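Local coordinates for Alpha/beta hydrolase (Xanthomonas campestris pv. campestris, PDB 2QJW), which is a putative hydrolase of the alpha/beta superfamily whose substrate is not known, and probably cleaves its target with a serine nucleophile, at residues A[88-91]-A[92-95]; A[169-172]-A[173-176]. All coordinates share one frame; numbering follows the deposited sequence.

Contact 1 of 2, residues A[88-91]-A[92-95]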
loop_
_atom_site.group_PDB
_atom_site.type_symbol
_atom_site.label_atom_id
_atom_site.label_comp_id
_atom_site.label_asym_id
_atom_site.label_seq_id
_atom_site.Cartn_x
_atom_site.Cartn_y
_atom_site.Cartn_z
ATOM N N ALA A 88 15.414 3.643 -12.991
ATOM C CA ALA A 88 14.466 2.661 -13.508
ATOM C C ALA A 88 13.338 3.384 -14.179
ATOM O O ALA A 88 12.912 3.074 -15.278
ATOM C CB ALA A 88 13.976 1.738 -12.353
ATOM N N ALA A 89 12.807 4.407 -13.515
ATOM C CA ALA A 89 11.739 5.182 -14.086
ATOM C C ALA A 89 12.135 5.877 -15.391
ATOM O O ALA A 89 11.436 5.767 -16.365
ATOM C CB ALA A 89 11.207 6.189 -13.025
ATOM N N GLN A 90 13.275 6.505 -15.417
ATOM C CA GLN A 90 13.720 7.209 -16.624
ATOM C C GLN A 90 13.934 6.203 -17.787
ATOM O O GLN A 90 13.509 6.485 -18.915
ATOM C CB GLN A 90 14.987 8.041 -16.391
ATOM C CG GLN A 90 14.850 9.127 -15.363
ATOM C CD GLN A 90 13.869 10.219 -15.764
ATOM O OE1 GLN A 90 13.491 10.368 -16.919
ATOM N NE2 GLN A 90 13.465 10.991 -14.803
ATOM N N VAL A 91 14.500 5.038 -17.463
ATOM C CA VAL A 91 14.767 4.031 -18.484
ATOM C C VAL A 91 13.486 3.471 -19.044
ATOM O O VAL A 91 13.437 3.132 -20.227
ATOM C CB VAL A 91 15.750 2.937 -17.964
ATOM C CG1 VAL A 91 15.792 1.682 -18.899
ATOM C CG2 VAL A 91 17.125 3.592 -17.786
ATOM N N SER A 92 12.389 3.405 -18.259
ATOM C CA SER A 92 11.138 2.896 -18.793
ATOM C C SER A 92 10.598 3.732 -19.969
ATOM O O SER A 92 9.798 3.228 -20.729
ATOM C CB SER A 92 10.040 2.813 -17.723
ATOM O OG SER A 92 9.581 4.088 -17.301
ATOM N N LEU A 93 11.031 4.989 -20.039
ATOM C CA LEU A 93 10.700 5.966 -21.075
ATOM C C LEU A 93 11.407 5.650 -22.390
ATOM O O LEU A 93 10.963 6.155 -23.436
ATOM C CB LEU A 93 11.103 7.374 -20.654
ATOM C CG LEU A 93 10.623 8.048 -19.325
ATOM C CD1 LEU A 93 11.446 9.304 -18.972
ATOM C CD2 LEU A 93 9.205 8.376 -19.444
ATOM N N GLN A 94 12.435 4.797 -22.328
ATOM C CA GLN A 94 13.293 4.475 -23.477
ATOM C C GLN A 94 13.286 3.050 -23.984
ATOM O O GLN A 94 13.843 2.799 -25.057
ATOM C CB GLN A 94 14.733 4.853 -23.052
ATOM C CG GLN A 94 14.868 6.343 -22.859
ATOM C CD GLN A 94 16.328 6.820 -22.906
ATOM O OE1 GLN A 94 16.812 7.434 -21.973
ATOM N NE2 GLN A 94 17.028 6.493 -23.988
ATOM N N VAL A 95 12.707 2.124 -23.220
ATOM C CA VAL A 95 12.613 0.733 -23.557
ATOM C C VAL A 95 11.180 0.245 -23.252
ATOM O O VAL A 95 10.523 0.794 -22.382
ATOM C CB VAL A 95 13.692 -0.122 -22.779
ATOM C CG1 VAL A 95 13.243 -0.481 -21.355
ATOM C CG2 VAL A 95 14.036 -1.374 -23.540
HETATM O O HOH W 1 14.701 8.702 -20.176
#

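Contact 2 of 2, residues A[169-172]-A[173-176]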
loop_
_atom_site.group_PDB
_atom_site.type_symbol
_atom_site.label_atom_id
_atom_site.label_comp_id
_atom_site.label_asym_id
_atom_site.label_seq_id
_atom_site.Cartn_x
_atom_site.Cartn_y
_atom_site.Cartn_z
ATOM N N PHE A 169 6.182 -5.814 -4.085
ATOM C CA PHE A 169 6.752 -6.222 -5.355
ATOM C C PHE A 169 6.137 -7.528 -5.870
ATOM O O PHE A 169 5.845 -7.674 -7.072
ATOM C CB PHE A 169 8.271 -6.364 -5.215
ATOM C CG PHE A 169 9.005 -6.593 -6.509
ATOM C CD1 PHE A 169 8.781 -5.807 -7.612
ATOM C CD2 PHE A 169 10.018 -7.546 -6.546
ATOM C CE1 PHE A 169 9.508 -6.049 -8.773
ATOM C CE2 PHE A 169 10.740 -7.769 -7.715
ATOM C CZ PHE A 169 10.475 -7.045 -8.777
ATOM N N ALA A 170 5.970 -8.491 -4.979
ATOM C CA ALA A 170 5.339 -9.727 -5.345
ATOM C C ALA A 170 3.966 -9.503 -5.903
ATOM O O ALA A 170 3.548 -10.150 -6.865
ATOM C CB ALA A 170 5.261 -10.643 -4.062
ATOM N N GLU A 171 3.201 -8.637 -5.276
ATOM C CA GLU A 171 1.863 -8.330 -5.736
ATOM C C GLU A 171 1.836 -7.724 -7.126
ATOM O O GLU A 171 0.896 -7.973 -7.932
ATOM C CB GLU A 171 1.202 -7.388 -4.755
ATOM C CG GLU A 171 0.784 -8.095 -3.491
ATOM C CD GLU A 171 0.583 -7.156 -2.317
ATOM O OE1 GLU A 171 0.609 -5.910 -2.495
ATOM O OE2 GLU A 171 0.419 -7.683 -1.199
ATOM N N LEU A 172 2.849 -6.901 -7.406
ATOM C CA LEU A 172 3.008 -6.337 -8.742
ATOM C C LEU A 172 3.322 -7.459 -9.712
ATOM O O LEU A 172 2.608 -7.583 -10.735
ATOM C CB LEU A 172 4.123 -5.306 -8.800
ATOM C CG LEU A 172 4.341 -4.713 -10.187
ATOM C CD1 LEU A 172 3.191 -3.879 -10.675
ATOM C CD2 LEU A 172 5.607 -3.876 -10.151
ATOM N N LEU A 173 4.316 -8.278 -9.442
ATOM C CA LEU A 173 4.670 -9.358 -10.388
ATOM C C LEU A 173 3.512 -10.311 -10.604
ATOM O O LEU A 173 3.286 -10.743 -11.745
ATOM C CB LEU A 173 5.875 -10.122 -9.920
ATOM C CG LEU A 173 7.209 -9.340 -9.875
ATOM C CD1 LEU A 173 8.361 -10.270 -9.349
ATOM C CD2 LEU A 173 7.449 -8.666 -11.243
ATOM N N GLN A 174 2.755 -10.591 -9.566
ATOM C CA GLN A 174 1.650 -11.564 -9.688
ATOM C C GLN A 174 0.517 -11.029 -10.543
ATOM O O GLN A 174 -0.308 -11.819 -11.025
ATOM C CB GLN A 174 1.136 -11.930 -8.301
ATOM C CG GLN A 174 2.062 -12.850 -7.467
ATOM C CD GLN A 174 1.847 -12.708 -5.910
ATOM O OE1 GLN A 174 1.040 -11.888 -5.437
ATOM N NE2 GLN A 174 2.597 -13.464 -5.140
ATOM N N SER A 175 0.467 -9.722 -10.803
ATOM C CA SER A 175 -0.599 -9.114 -11.571
ATOM C C SER A 175 -0.308 -9.140 -13.074
ATOM O O SER A 175 -1.147 -8.671 -13.876
ATOM C CB SER A 175 -0.781 -7.663 -11.139
ATOM O OG SER A 175 0.238 -6.787 -11.580
ATOM N N LEU A 176 0.886 -9.550 -13.469
ATOM C CA LEU A 176 1.338 -9.355 -14.848
ATOM C C LEU A 176 1.101 -10.534 -15.746
ATOM O O LEU A 176 0.881 -11.595 -15.244
ATOM C CB LEU A 176 2.864 -9.093 -14.812
ATOM C CG LEU A 176 3.219 -7.820 -14.006
ATOM C CD1 LEU A 176 4.763 -7.585 -14.024
ATOM C CD2 LEU A 176 2.532 -6.489 -14.380
ATOM O OXT LEU A 176 1.179 -10.435 -16.971
#

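Contact 1 of 2, residues A[88-91]-A[92-95]
S92 turns its hydroxyl back along the helix onto the carbonyl of A89, with OG 2.7 Å from A89 O. A chi1 of 70° tucks OG in over its own backbone, flanked by N and C, and from there it meets a lone pair of A89 O in the plane of that carbonyl. S92 N still makes an i+4 bond to A88 O, 3.0 Å. Beyond the two segments S92 OG also takes the N-H of A118, which ties the helix end to a loop.

Q90 and L93 run alongside each other in one direction. The Q90 chain bends at chi2, which brings OE1 to 3.1 Å from the methyl CD1 of L93, a snug approach of an amide oxygen to a methyl group. The other end of that amide is held elsewhere, NE2 donating to the carbonyl of A114.

One turn on from V91, V95 is modelled in two conformers; in one of them its CG1 lies 4.1 Å from V91 CG1. The two valines rest against helix 56-71, on A67 (V91) and T71 (V95).

Past S92 the backbone bonding shortens to i+3. L93 N bonds to Q90 O at 3.1 Å, and Q94 N to V91 O at 2.9 Å. V95 N adds a weak bond to V91 O. A water donates to both Q90 O and Q94 OE1, bridging backbone and side chain. Such a change from i+4 to i+3 bonding is a common way for a helix to end, and in this one the S92 hydroxyl adds its own bond to A89 O; here it finishes the helix that follows the probable nucleophile elbow of an alpha/beta-hydrolase fold.

Contact 2 of 2, residues A[169-172]-A[173-176]
F169 and L173, one turn apart, make the apolar part of the contact. Methyl CD1 of L173 sits over one face of the F169 ring, 4.1 Å from its centroid and displaced to the ring's periphery, a CH-pi contact in which the two side chains lie at a slant. With CG of F169 anti to the backbone N (chi1 -172°), the ring is carried along the helix to meet the leucine. The pair faces the sheet: both touch V77 and C7, and the F169 ring also meets that of F101.

The backbone bonds begin as regular helix. L173 N reaches F169 O at 2.9 Å and 171°, and Q174 N reaches A170 O at 2.8 Å. The extended Q174 side chain runs past this carbonyl, CG lying 3.1 Å from A170 O.

Further on, L172 O takes two donors from S175: OG, 2.6 Å away and directed at one of its lone pairs, and N at 3.0 Å. CG of L176 approaches the same oxygen to 3.3 Å. Two S175 donors therefore grip one carbonyl near the C-terminal end of the helix as the chain leaves i+4 bonding, while the aromatic-aliphatic pair is apolar and lies against the sheet.

In the fold
The two contacts come in series along the chain: contact 1 ends helix 83-92, just before strand 99-103, and contact 2 lies at the end of helix 162-174, at the C-terminus. Their centres lie 19 Å apart and their nearest atoms about 10 Å, without touching. The parallel sheet relates them, because strand 76-81 meets both, A88 and V91 resting on L78, F169 and L173 on V77. These neighbouring strand residues point to opposite faces, as expected of a three-layer alpha/beta/alpha sandwich. Contact 1 finishes the helix after the probable nucleophile elbow, whereas contact 2 closes the final helix, beyond H156 of the likely S82-H156-D130 triad.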